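Local coordinates for ferric iron-binding protein HitA (Pseudomonas aeruginosa PAO1, PDB 6IWF) that binds ferric iron and, as a bacterial solute-binding protein implicated in gallium internalization, probably hands the captured metal on for uptake, at residues A75-T81 / Q242-A246; S126-G132 / K167-S171; F143-V147 / W162-L166; I151-Q156 / E297-L301; S261-P265 / L276-L282. One frame throughout, in Å; residues are numbered along the deposited sequence.

The five contacts are spread over the two-lobed solute-binding fold. Contacts 1 and 2 lie on opposite sides of the chain's centre, with their own centres about 45 Å apart. Contacts 2, 3 and 4 form a continuous group. Contacts 2 and 3 share helix 156-169, and Ser126 touches Trp162 and Gly165. Contacts 3 and 4 share helix 141-154; their centres are about 9 Å apart. Contacts 1 and 5 touch none of the others; contact 5 comes within about 10 Å of contact 3 by nearest atoms. Contact 5 is nearest the iron site: the side chain of Glu263 is about 4 Å from that of Tyr196, an iron ligand. The Phe143 side chain of contact 3 is about 10 Å from that of Tyr197.

Contact 1: residues A75-T81 / Q242-A246; sequences AKLEPET and QQFVA
Gln242 lays its side-chain amide against the backbone of Lys76, Leu77 and Glu78. Both ends of the amide are used. NE2 donates to the carbonyl of Lys76, with 2.9 Å between Gln242 NE2 and Lys76 O. OE1 accepts from the backbone N-H of Glu78, two residues on, with 3.0 Å between Glu78 N and Gln242 OE1. That N-H comes from above the carbonyl plane of the amide, not along a lone pair, and the bond is bent to 153°. A bend at chi2 (-86°) turns the amide along the backbone of 76-78. The two bonds fix which way round the amide sits. A water also binds OE1, at 2.8 Å from Gln242 OE1. It donates as well to the backbone O of Gln242 and accepts from the hydroxyl of Thr81, so it joins the two segments a second time. The carboxylate end of Glu78 passes alongside CB of Gln242. Beside the amide Leu77 CD2 meets Val245 CG1 at 4.1 Å, and the two side chains cross at about a right angle. The Thr81 hydroxyl that binds the water also lies close to Ala246, with OG1 3.6 Å from Ala246 CB. Ile97 of strand 97-108 touches Leu77, Thr81 and Val245, so this layer rests on the sheet. The contact ties the loop leading into helix 79-82, whose N-cap position is Glu78, to helix 238-248, far from the iron site. One buried glutamine thus binds a carbonyl and an N-H of a loop backbone. Its OE1 takes two partners and its NE2 gives one bond, which should hold the amide's orientation.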
# COMPACT_ATOMS: atom_id res chain seq x y z
N ALA A 75 15.31 -13.19 -5.15
CA ALA A 75 16.75 -13.03 -5.32
C ALA A 75 17.26 -11.85 -4.50
O ALA A 75 16.60 -10.81 -4.40
CB ALA A 75 17.08 -12.81 -6.80
N LYS A 76 18.46 -12.00 -3.93
CA LYS A 76 19.10 -10.86 -3.29
C LYS A 76 19.31 -9.74 -4.31
O LYS A 76 19.70 -9.99 -5.46
CB LYS A 76 20.44 -11.30 -2.66
CG LYS A 76 21.56 -10.25 -2.66
CD LYS A 76 21.32 -9.09 -1.68
CE LYS A 76 22.65 -8.43 -1.29
NZ LYS A 76 23.08 -7.36 -2.23
N LEU A 77 18.99 -8.52 -3.92
CA LEU A 77 19.13 -7.37 -4.81
C LEU A 77 20.56 -6.85 -4.81
O LEU A 77 21.27 -6.93 -3.80
CB LEU A 77 18.18 -6.25 -4.40
CG LEU A 77 16.69 -6.53 -4.64
CD1 LEU A 77 15.85 -5.48 -3.91
CD2 LEU A 77 16.38 -6.55 -6.13
N GLU A 78 20.98 -6.30 -5.94
CA GLU A 78 22.33 -5.75 -6.03
C GLU A 78 22.52 -4.65 -4.99
O GLU A 78 21.61 -3.84 -4.74
CB GLU A 78 22.59 -5.22 -7.44
CG GLU A 78 22.80 -6.35 -8.44
CD GLU A 78 22.95 -5.87 -9.87
OE1 GLU A 78 23.44 -6.65 -10.70
OE2 GLU A 78 22.57 -4.71 -10.16
N PRO A 79 23.69 -4.59 -4.34
CA PRO A 79 23.91 -3.56 -3.31
C PRO A 79 23.72 -2.15 -3.82
O PRO A 79 23.27 -1.28 -3.06
CB PRO A 79 25.36 -3.81 -2.87
CG PRO A 79 25.97 -4.66 -3.96
CD PRO A 79 24.85 -5.48 -4.49
N GLU A 80 24.04 -1.88 -5.09
CA GLU A 80 23.76 -0.57 -5.67
C GLU A 80 22.27 -0.25 -5.59
O GLU A 80 21.89 0.90 -5.34
CB GLU A 80 24.24 -0.51 -7.11
CG GLU A 80 25.74 -0.63 -7.28
CD GLU A 80 26.21 -2.08 -7.45
OE1 GLU A 80 27.36 -2.27 -7.92
OE2 GLU A 80 25.46 -3.02 -7.11
N THR A 81 21.42 -1.25 -5.82
CA THR A 81 19.97 -1.03 -5.70
C THR A 81 19.57 -0.77 -4.26
O THR A 81 18.80 0.16 -3.98
CB THR A 81 19.22 -2.24 -6.26
OG1 THR A 81 19.61 -2.42 -7.62
CG2 THR A 81 17.71 -2.00 -6.20
N GLN A 242 17.25 -7.48 -12.40
CA GLN A 242 17.89 -6.55 -11.47
C GLN A 242 17.92 -5.14 -12.04
O GLN A 242 17.71 -4.16 -11.32
CB GLN A 242 19.31 -7.01 -11.15
CG GLN A 242 19.38 -8.35 -10.42
CD GLN A 242 19.24 -8.22 -8.91
OE1 GLN A 242 19.32 -7.13 -8.34
NE2 GLN A 242 19.05 -9.36 -8.25
N GLN A 243 18.17 -5.02 -13.34
CA GLN A 243 18.14 -3.72 -13.99
C GLN A 243 16.77 -3.07 -13.86
O GLN A 243 16.66 -1.85 -13.64
CB GLN A 243 18.52 -3.88 -15.46
CG GLN A 243 18.69 -2.61 -16.23
CD GLN A 243 19.23 -2.90 -17.61
OE1 GLN A 243 19.80 -3.97 -17.85
NE2 GLN A 243 19.05 -1.96 -18.53
N PHE A 244 15.71 -3.86 -14.02
CA PHE A 244 14.36 -3.32 -13.94
C PHE A 244 14.06 -2.76 -12.55
O PHE A 244 13.53 -1.65 -12.42
CB PHE A 244 13.34 -4.40 -14.31
CG PHE A 244 11.94 -3.89 -14.36
CD1 PHE A 244 11.15 -3.87 -13.21
CD2 PHE A 244 11.42 -3.39 -15.54
CE1 PHE A 244 9.85 -3.36 -13.25
CE2 PHE A 244 10.12 -2.89 -15.59
CZ PHE A 244 9.34 -2.88 -14.45
N VAL A 245 14.37 -3.53 -11.49
CA VAL A 245 14.06 -3.05 -10.14
C VAL A 245 14.90 -1.82 -9.82
O VAL A 245 14.40 -0.85 -9.23
CB VAL A 245 14.26 -4.16 -9.10
CG1 VAL A 245 14.10 -3.59 -7.70
CG2 VAL A 245 13.22 -5.25 -9.31
N ALA A 246 16.16 -1.80 -10.25
CA ALA A 246 16.98 -0.60 -10.09
C ALA A 246 16.36 0.59 -10.81
O ALA A 246 16.38 1.72 -10.28
CB ALA A 246 18.40 -0.88 -10.59
O HOH W 1 18.29 -4.50 -8.67

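Contact 2: residues S126-G132 / K167-S171; sequences SDPSWSG and KAFGS
The carbonyl oxygen of Phe169 accepts the N-H of Gly132, at 3.0 Å from Gly132 N to Phe169 O. The bond is nearly straight, 172° at the hydrogen, and points almost along the C=O axis. The same oxygen has a CA-H contact from Ser131, and a water held by Ser131 OG reaches it weakly. The ring of Phe169 lies against the 3-10 turn at 128-130. Pro128 CA sits over one face, 3.8 Å from the ring centroid, in a CH-pi contact. Pro128 CG touches the ring's far end, at 3.7 Å from Phe169 CZ. The opposite face is covered by CB of the preceding Ala168. Ser126 O meets the ring at its edge, in plane, 3.4 Å from Phe169 CE2. Ser131 OG lies obliquely to the ring, 3.6 Å from Phe169 CD1. The turn is braced by Asp127. Its OD2 takes both the N and the OG of Ser129, from opposite faces of the carboxylate, and the N-H bond makes an Asx turn. The contact lies at the surface, where helix 156-169 ends and the chain enters strand 171-172. Ser171 then pairs with Phe134 and Phe136 of strand 134-136, which follows the loop 126-132.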
# COMPACT_ATOMS: atom_id res chain seq x y z
N SER A 126 -14.75 2.58 17.22
CA SER A 126 -15.50 1.45 17.75
C SER A 126 -16.61 1.89 18.69
O SER A 126 -17.41 1.06 19.13
CB SER A 126 -14.54 0.49 18.46
OG SER A 126 -13.88 1.14 19.55
N ASP A 127 -16.70 3.19 18.99
CA ASP A 127 -17.72 3.71 19.90
C ASP A 127 -19.07 3.79 19.18
O ASP A 127 -19.12 4.17 18.01
CB ASP A 127 -17.32 5.10 20.40
CG ASP A 127 -18.21 5.60 21.52
OD1 ASP A 127 -17.90 5.31 22.70
OD2 ASP A 127 -19.22 6.27 21.21
N PRO A 128 -20.18 3.46 19.85
CA PRO A 128 -21.48 3.48 19.16
C PRO A 128 -21.86 4.84 18.57
O PRO A 128 -22.68 4.88 17.64
CB PRO A 128 -22.47 3.04 20.25
CG PRO A 128 -21.64 2.28 21.24
CD PRO A 128 -20.28 2.93 21.22
N SER A 129 -21.30 5.94 19.06
CA SER A 129 -21.69 7.24 18.53
C SER A 129 -21.34 7.39 17.04
O SER A 129 -21.98 8.19 16.35
CB SER A 129 -21.04 8.37 19.33
OG SER A 129 -19.62 8.37 19.22
N TRP A 130 -20.37 6.63 16.54
CA TRP A 130 -19.99 6.72 15.13
C TRP A 130 -20.77 5.77 14.24
O TRP A 130 -20.51 5.71 13.04
CB TRP A 130 -18.49 6.46 14.98
CG TRP A 130 -17.73 7.47 15.74
CD1 TRP A 130 -17.04 7.27 16.91
CD2 TRP A 130 -17.62 8.86 15.45
NE1 TRP A 130 -16.49 8.44 17.33
CE2 TRP A 130 -16.83 9.44 16.46
CE3 TRP A 130 -18.10 9.68 14.41
CZ2 TRP A 130 -16.51 10.80 16.47
CZ3 TRP A 130 -17.77 11.03 14.43
CH2 TRP A 130 -17.00 11.57 15.46
N SER A 131 -21.74 5.03 14.80
CA SER A 131 -22.46 4.05 14.01
C SER A 131 -23.08 4.68 12.76
O SER A 131 -23.78 5.70 12.84
CB SER A 131 -23.55 3.39 14.86
OG SER A 131 -24.21 2.40 14.09
N GLY A 132 -22.83 4.07 11.60
CA GLY A 132 -23.40 4.54 10.35
C GLY A 132 -22.72 5.75 9.75
O GLY A 132 -23.09 6.16 8.63
N LYS A 167 -17.16 -3.99 13.25
CA LYS A 167 -18.17 -4.90 12.69
C LYS A 167 -19.59 -4.45 13.06
O LYS A 167 -20.51 -4.53 12.23
CB LYS A 167 -17.92 -6.33 13.17
CG LYS A 167 -19.04 -7.34 12.81
CD LYS A 167 -18.84 -7.91 11.42
CE LYS A 167 -19.78 -9.10 11.15
NZ LYS A 167 -19.68 -10.17 12.19
N ALA A 168 -19.77 -3.97 14.29
CA ALA A 168 -21.09 -3.54 14.77
C ALA A 168 -21.56 -2.26 14.08
O ALA A 168 -22.75 -2.12 13.76
CB ALA A 168 -21.05 -3.33 16.28
N PHE A 169 -20.65 -1.32 13.86
CA PHE A 169 -21.04 0.07 13.61
C PHE A 169 -20.57 0.64 12.28
O PHE A 169 -21.14 1.64 11.83
CB PHE A 169 -20.52 0.96 14.75
CG PHE A 169 -21.01 0.53 16.11
CD1 PHE A 169 -22.34 0.24 16.32
CD2 PHE A 169 -20.13 0.41 17.18
CE1 PHE A 169 -22.79 -0.17 17.58
CE2 PHE A 169 -20.56 0.02 18.44
CZ PHE A 169 -21.90 -0.27 18.63
N GLY A 170 -19.54 0.06 11.66
CA GLY A 170 -19.01 0.62 10.44
C GLY A 170 -19.79 0.18 9.22
O GLY A 170 -20.43 -0.87 9.20
N SER A 171 -19.74 1.00 8.19
CA SER A 171 -20.39 0.69 6.92
C SER A 171 -19.39 -0.00 6.02
O SER A 171 -18.32 0.54 5.73
CB SER A 171 -20.94 1.96 6.27
OG SER A 171 -21.91 2.56 7.11
O HOH W 2 -24.57 1.17 11.64

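Contact 3: residues F143-V147 / W162-L166; sequences FLEQV and WLTGL
Phe143 reaches across to residues 162-166 of helix 156-169 and packs tightly by the CZ end of its ring. Its CG is anti to the backbone N (chi1 -174°), which sends the ring away from its own helix. Two leucine methyls meet the ring at its edge, near its plane. Leu163 CD1 and Leu166 CD2 are each 3.8 Å from Phe143 CZ. The indole of Trp162 comes from the opposite direction and brings CH2 to 4.0 Å from Phe143 CZ, obliquely to both rings. Leu166 CD1 lies over a face of that indole, within its own helix. The rest of the contact is looser. Val147 CG2 meets the indole edge at 4.2 Å from Trp162 CZ3, and it lies 4.3 Å from Leu163 CD1. All six touching residues are buried, so the contrast is between tight and loose packing. The polar ends turn elsewhere: Gln146 NE2 donates to Pro220 O, and Trp162 NE1 to Leu122 O. The segment axes approach only to 12.9 Å at 141°, so long side chains must bridge the space between them. Leu166 also rests on Phe134 and Phe136 of strand 134-136. This is the packing of consecutive, roughly antiparallel helices in one lobe of a periplasmic-binding-protein fold.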
# COMPACT_ATOMS: atom_id res chain seq x y z
N PHE A 143 -6.38 -2.43 4.67
CA PHE A 143 -7.03 -2.54 5.97
C PHE A 143 -6.42 -3.67 6.80
O PHE A 143 -6.34 -3.56 8.02
CB PHE A 143 -8.54 -2.72 5.82
CG PHE A 143 -9.27 -2.68 7.12
CD1 PHE A 143 -9.49 -1.47 7.76
CD2 PHE A 143 -9.66 -3.86 7.75
CE1 PHE A 143 -10.14 -1.42 8.99
CE2 PHE A 143 -10.31 -3.82 8.98
CZ PHE A 143 -10.54 -2.60 9.60
N LEU A 144 -6.00 -4.76 6.16
CA LEU A 144 -5.31 -5.82 6.89
C LEU A 144 -4.09 -5.26 7.61
O LEU A 144 -3.85 -5.58 8.79
CB LEU A 144 -4.90 -6.93 5.93
CG LEU A 144 -4.09 -8.06 6.58
CD1 LEU A 144 -4.95 -8.81 7.56
CD2 LEU A 144 -3.57 -8.98 5.48
N GLU A 145 -3.30 -4.43 6.93
CA GLU A 145 -2.15 -3.83 7.58
C GLU A 145 -2.58 -2.90 8.72
O GLU A 145 -1.91 -2.84 9.76
CB GLU A 145 -1.29 -3.08 6.57
CG GLU A 145 -0.19 -3.96 6.01
CD GLU A 145 0.39 -3.43 4.72
OE1 GLU A 145 1.57 -3.03 4.71
OE2 GLU A 145 -0.35 -3.42 3.72
N GLN A 146 -3.70 -2.19 8.54
CA GLN A 146 -4.23 -1.36 9.62
C GLN A 146 -4.51 -2.20 10.86
O GLN A 146 -4.20 -1.80 11.98
CB GLN A 146 -5.50 -0.64 9.17
CG GLN A 146 -6.12 0.25 10.28
CD GLN A 146 -5.19 1.43 10.63
OE1 GLN A 146 -5.31 2.51 10.05
NE2 GLN A 146 -4.28 1.22 11.58
N VAL A 147 -5.13 -3.36 10.67
CA VAL A 147 -5.43 -4.22 11.82
C VAL A 147 -4.14 -4.70 12.48
O VAL A 147 -4.03 -4.71 13.71
CB VAL A 147 -6.32 -5.40 11.38
CG1 VAL A 147 -6.57 -6.34 12.56
CG2 VAL A 147 -7.62 -4.87 10.83
N TRP A 162 -11.82 -3.36 19.38
CA TRP A 162 -11.97 -2.32 18.36
C TRP A 162 -12.59 -2.88 17.09
O TRP A 162 -13.55 -2.31 16.56
CB TRP A 162 -10.60 -1.69 18.10
CG TRP A 162 -10.54 -0.75 16.93
CD1 TRP A 162 -10.97 0.55 16.89
CD2 TRP A 162 -10.01 -1.05 15.64
NE1 TRP A 162 -10.74 1.08 15.63
CE2 TRP A 162 -10.15 0.12 14.85
CE3 TRP A 162 -9.43 -2.18 15.07
CZ2 TRP A 162 -9.74 0.17 13.51
CZ3 TRP A 162 -9.01 -2.13 13.74
CH2 TRP A 162 -9.18 -0.96 12.98
N LEU A 163 -12.09 -4.02 16.62
CA LEU A 163 -12.61 -4.58 15.38
C LEU A 163 -14.04 -5.09 15.56
O LEU A 163 -14.83 -5.03 14.62
CB LEU A 163 -11.70 -5.69 14.87
CG LEU A 163 -11.83 -6.01 13.38
CD1 LEU A 163 -11.57 -4.77 12.51
CD2 LEU A 163 -10.92 -7.18 12.98
N THR A 164 -14.38 -5.54 16.76
CA THR A 164 -15.77 -5.88 17.06
C THR A 164 -16.67 -4.67 16.90
O THR A 164 -17.74 -4.75 16.29
CB THR A 164 -15.88 -6.45 18.47
OG1 THR A 164 -15.17 -7.69 18.53
CG2 THR A 164 -17.34 -6.69 18.85
N GLY A 165 -16.24 -3.52 17.44
CA GLY A 165 -16.99 -2.29 17.23
C GLY A 165 -17.12 -1.92 15.77
O GLY A 165 -18.19 -1.49 15.32
N LEU A 166 -16.04 -2.07 14.99
CA LEU A 166 -16.15 -1.77 13.56
C LEU A 166 -17.14 -2.71 12.87
O LEU A 166 -17.90 -2.27 12.00
CB LEU A 166 -14.78 -1.84 12.90
CG LEU A 166 -14.15 -0.47 12.66
CD1 LEU A 166 -13.87 0.25 13.97
CD2 LEU A 166 -12.86 -0.64 11.85

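Contact 4: residues I151-Q156 / E297-L301; sequences IKLKGQ and EALSL
Ile151 sets its CD1 against the backbone of helix 296-305. CD1 lies 3.7 Å from Ala298 CA, and the methyl of Ala298 is a little farther. Ile151 CG1 stands beside the backbone N (chi1 -68°), and the chain runs extended from there to CD1 (chi2 170°). Leu301 meets the same methyl from the next turn of its helix, with CD2 at 4.1 Å from Ile151 CD1. The other branch of Ile151 faces Glu297. CG2 is 3.9 Å from Glu297 OE1, and the two side chains cross obliquely. Glu297 is extended beyond CG, which carries its carboxylate past Ile151 to the side-chain end of Gln156. In one lobe of the periplasmic-binding-protein fold, the helix-Gly-helix junction between helices 141-154 and 156-169 here packs against the C-terminal helix 296-305. Helix 141-154 closes with a bond of 2.8 Å from Gly155 N to Ile151 O. Gly155, with positive phi, is both the first residue to leave that helix and the N-cap position of the next. Gln156 follows at once, and its side chain, bent at chi2 (77°), brings the amide to helix 296-305. Leu301 comes to it from the opposite direction. Ala159 of helix 156-169 touches both Ile151 and Leu301, and Ala298 packs further on Leu144, Val147 and Ala148.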
# COMPACT_ATOMS: atom_id res chain seq x y z
N ILE A 151 -3.02 -4.27 16.45
CA ILE A 151 -2.55 -5.36 17.32
C ILE A 151 -1.19 -5.03 17.90
O ILE A 151 -0.94 -5.21 19.10
CB ILE A 151 -2.51 -6.69 16.55
CG1 ILE A 151 -3.92 -7.13 16.20
CG2 ILE A 151 -1.82 -7.77 17.41
CD1 ILE A 151 -3.96 -8.32 15.24
N LYS A 152 -0.29 -4.53 17.05
CA LYS A 152 1.09 -4.28 17.47
C LYS A 152 1.17 -3.13 18.47
O LYS A 152 1.96 -3.18 19.43
CB LYS A 152 1.94 -3.99 16.23
CG LYS A 152 2.79 -5.15 15.79
CD LYS A 152 4.01 -5.27 16.70
CE LYS A 152 5.19 -5.86 15.97
NZ LYS A 152 6.47 -5.57 16.66
N LEU A 153 0.37 -2.08 18.27
CA LEU A 153 0.44 -0.88 19.10
C LEU A 153 -0.40 -0.98 20.35
O LEU A 153 -0.01 -0.43 21.39
CB LEU A 153 -0.01 0.34 18.29
CG LEU A 153 0.89 0.64 17.08
CD1 LEU A 153 0.20 1.63 16.15
CD2 LEU A 153 2.27 1.15 17.51
N LYS A 154 -1.55 -1.67 20.29
CA LYS A 154 -2.51 -1.68 21.37
C LYS A 154 -2.72 -3.05 21.99
O LYS A 154 -3.28 -3.14 23.09
CB LYS A 154 -3.85 -1.12 20.89
CG LYS A 154 -3.75 0.24 20.26
CD LYS A 154 -3.37 1.29 21.29
CE LYS A 154 -3.42 2.69 20.69
NZ LYS A 154 -2.88 3.73 21.63
N GLY A 155 -2.27 -4.11 21.34
CA GLY A 155 -2.40 -5.45 21.87
C GLY A 155 -3.61 -6.17 21.30
O GLY A 155 -4.55 -5.56 20.77
N GLN A 156 -3.59 -7.50 21.43
CA GLN A 156 -4.59 -8.33 20.78
C GLN A 156 -5.99 -8.07 21.32
O GLN A 156 -6.96 -8.03 20.56
CB GLN A 156 -4.21 -9.81 20.94
CG GLN A 156 -5.28 -10.78 20.44
CD GLN A 156 -5.31 -10.89 18.93
OE1 GLN A 156 -4.34 -10.54 18.25
NE2 GLN A 156 -6.42 -11.39 18.40
N GLU A 297 -1.51 -12.56 12.31
CA GLU A 297 -2.43 -12.42 13.44
C GLU A 297 -3.61 -11.53 13.07
O GLU A 297 -4.76 -11.80 13.46
CB GLU A 297 -1.68 -11.86 14.65
CG GLU A 297 -2.33 -12.11 16.01
CD GLU A 297 -1.42 -11.70 17.16
OE1 GLU A 297 -1.92 -11.55 18.30
OE2 GLU A 297 -0.20 -11.52 16.94
N ALA A 298 -3.35 -10.47 12.31
CA ALA A 298 -4.43 -9.60 11.83
C ALA A 298 -5.42 -10.38 10.97
O ALA A 298 -6.64 -10.20 11.10
CB ALA A 298 -3.85 -8.42 11.05
N LEU A 299 -4.92 -11.24 10.08
CA LEU A 299 -5.82 -11.99 9.22
C LEU A 299 -6.71 -12.91 10.04
O LEU A 299 -7.92 -12.99 9.80
CB LEU A 299 -5.03 -12.79 8.18
CG LEU A 299 -5.84 -13.37 7.03
CD1 LEU A 299 -6.75 -12.32 6.38
CD2 LEU A 299 -4.89 -13.99 6.00
N SER A 300 -6.13 -13.58 11.03
CA SER A 300 -6.91 -14.47 11.88
C SER A 300 -7.98 -13.71 12.65
O SER A 300 -9.10 -14.20 12.83
CB SER A 300 -6.01 -15.21 12.87
OG SER A 300 -5.23 -16.16 12.19
N LEU A 301 -7.65 -12.49 13.10
CA LEU A 301 -8.62 -11.70 13.85
C LEU A 301 -9.77 -11.25 12.96
O LEU A 301 -10.94 -11.31 13.36
CB LEU A 301 -7.92 -10.50 14.48
CG LEU A 301 -8.82 -9.52 15.22
CD1 LEU A 301 -9.60 -10.25 16.31
CD2 LEU A 301 -7.98 -8.38 15.81

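Contact 5: residues S261-P265 / L276-L282; sequences SAEYP and LKPFAEL
Tyr264 is enclosed by the loop 276-282 on both ring faces and at its hydroxyl. The hydroxyl donates to the carbonyl of Lys277, at 2.5 Å from Tyr264 OH to Lys277 O. It lies in the carbonyl plane, on a lone pair, and Lys277 O in turn sits in the plane of the tyrosine ring. A water donates to the same hydroxyl and accepts from the backbone N of Lys277. Over one face of the ring lies Leu276 CD1, 4.0 Å from the ring centroid, in a CH-pi contact. Over the other comes the edge of Phe279 in a T-shaped pair. The centroids are 5.0 Å apart and the planes stand at 61°, with Phe279 CD1 at 3.6 Å from Tyr264 CG. Leu282 CD1 approaches the phenol end obliquely. Leu276 also reaches back to the turn before the strand, its CD2 at 4.0 Å from Ala262 CB. Strand 264-265 pairs antiparallel with strand 97-108 in the mixed sheet of the periplasmic-binding-protein fold, where Tyr264 bonds Ala101. The loop 276-282 turns through a short 3-10 segment, with Glu281 N bonded to Pro278 O. Farther out, Ala262 forms an inverse gamma turn, and its O accepts from Asn195 ND2. Glu263 points away from the loop. Its carboxylate is held by Arg102, Thr100 and Ser261. Its side chain touches Tyr196, an iron ligand in another structure of this protein; no iron is bound here.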
# COMPACT_ATOMS: atom_id res chain seq x y z
N SER A 261 0.27 7.59 -9.25
CA SER A 261 -0.31 7.51 -7.92
C SER A 261 0.39 8.49 -7.00
O SER A 261 1.62 8.56 -6.99
CB SER A 261 -0.24 6.09 -7.35
OG SER A 261 -1.06 5.99 -6.19
N ALA A 262 -0.41 9.24 -6.24
CA ALA A 262 0.08 10.29 -5.36
C ALA A 262 0.60 9.63 -4.09
O ALA A 262 -0.08 9.52 -3.07
CB ALA A 262 -1.02 11.30 -5.08
N GLU A 263 1.85 9.17 -4.16
CA GLU A 263 2.49 8.46 -3.06
C GLU A 263 3.84 9.12 -2.79
O GLU A 263 4.24 10.07 -3.46
CB GLU A 263 2.62 6.97 -3.38
CG GLU A 263 1.25 6.33 -3.62
CD GLU A 263 1.26 4.81 -3.64
OE1 GLU A 263 0.54 4.24 -4.50
OE2 GLU A 263 1.94 4.19 -2.81
N TYR A 264 4.53 8.60 -1.79
CA TYR A 264 5.82 9.18 -1.42
C TYR A 264 6.96 8.34 -1.98
O TYR A 264 6.99 7.11 -1.77
CB TYR A 264 5.94 9.27 0.09
CG TYR A 264 4.90 10.14 0.73
CD1 TYR A 264 5.13 11.50 0.91
CD2 TYR A 264 3.69 9.61 1.17
CE1 TYR A 264 4.17 12.31 1.51
CE2 TYR A 264 2.73 10.41 1.77
CZ TYR A 264 2.98 11.76 1.93
OH TYR A 264 2.02 12.56 2.52
N PRO A 265 7.92 8.94 -2.67
CA PRO A 265 9.00 8.13 -3.26
C PRO A 265 9.92 7.55 -2.20
O PRO A 265 10.18 8.15 -1.16
CB PRO A 265 9.75 9.14 -4.15
CG PRO A 265 9.45 10.47 -3.53
CD PRO A 265 8.05 10.37 -2.97
N LEU A 276 1.01 16.80 -1.75
CA LEU A 276 0.85 15.84 -0.67
C LEU A 276 1.19 16.48 0.66
O LEU A 276 2.04 17.38 0.73
CB LEU A 276 1.76 14.62 -0.88
CG LEU A 276 1.42 13.63 -1.98
CD1 LEU A 276 2.53 12.59 -2.10
CD2 LEU A 276 0.09 12.97 -1.67
N LYS A 277 0.55 16.00 1.73
CA LYS A 277 0.98 16.41 3.06
C LYS A 277 2.45 16.04 3.22
O LYS A 277 2.85 14.91 2.90
CB LYS A 277 0.13 15.71 4.12
CG LYS A 277 0.39 16.19 5.54
CD LYS A 277 -0.88 16.72 6.16
CE LYS A 277 -0.62 17.23 7.57
NZ LYS A 277 -0.03 16.17 8.43
N PRO A 278 3.31 16.97 3.66
CA PRO A 278 4.74 16.66 3.76
C PRO A 278 5.00 15.44 4.63
O PRO A 278 4.45 15.31 5.73
CB PRO A 278 5.33 17.94 4.38
CG PRO A 278 4.39 19.02 3.95
CD PRO A 278 3.03 18.40 3.94
N PHE A 279 5.84 14.54 4.12
CA PHE A 279 6.09 13.26 4.79
C PHE A 279 6.56 13.47 6.22
O PHE A 279 6.11 12.77 7.14
CB PHE A 279 7.10 12.45 3.98
CG PHE A 279 7.23 11.02 4.41
CD1 PHE A 279 6.29 10.08 4.03
CD2 PHE A 279 8.30 10.62 5.20
CE1 PHE A 279 6.41 8.76 4.43
CE2 PHE A 279 8.42 9.30 5.61
CZ PHE A 279 7.47 8.37 5.21
N ALA A 280 7.45 14.44 6.45
CA ALA A 280 7.96 14.69 7.79
C ALA A 280 6.88 15.16 8.76
O ALA A 280 7.08 15.10 9.98
CB ALA A 280 9.10 15.71 7.73
N GLU A 281 5.73 15.62 8.26
CA GLU A 281 4.65 16.11 9.12
C GLU A 281 3.65 15.04 9.51
O GLU A 281 2.70 15.34 10.25
CB GLU A 281 3.90 17.25 8.43
CG GLU A 281 4.73 18.49 8.17
CD GLU A 281 3.94 19.57 7.45
OE1 GLU A 281 2.69 19.50 7.46
OE2 GLU A 281 4.57 20.47 6.86
N LEU A 282 3.82 13.80 9.03
CA LEU A 282 2.77 12.80 9.21
C LEU A 282 2.71 12.28 10.64
O LEU A 282 1.62 11.90 11.11
CB LEU A 282 2.99 11.64 8.24
CG LEU A 282 2.66 11.98 6.78
CD1 LEU A 282 3.08 10.81 5.88
CD2 LEU A 282 1.18 12.29 6.63
O HOH W 3 -0.75 13.09 1.56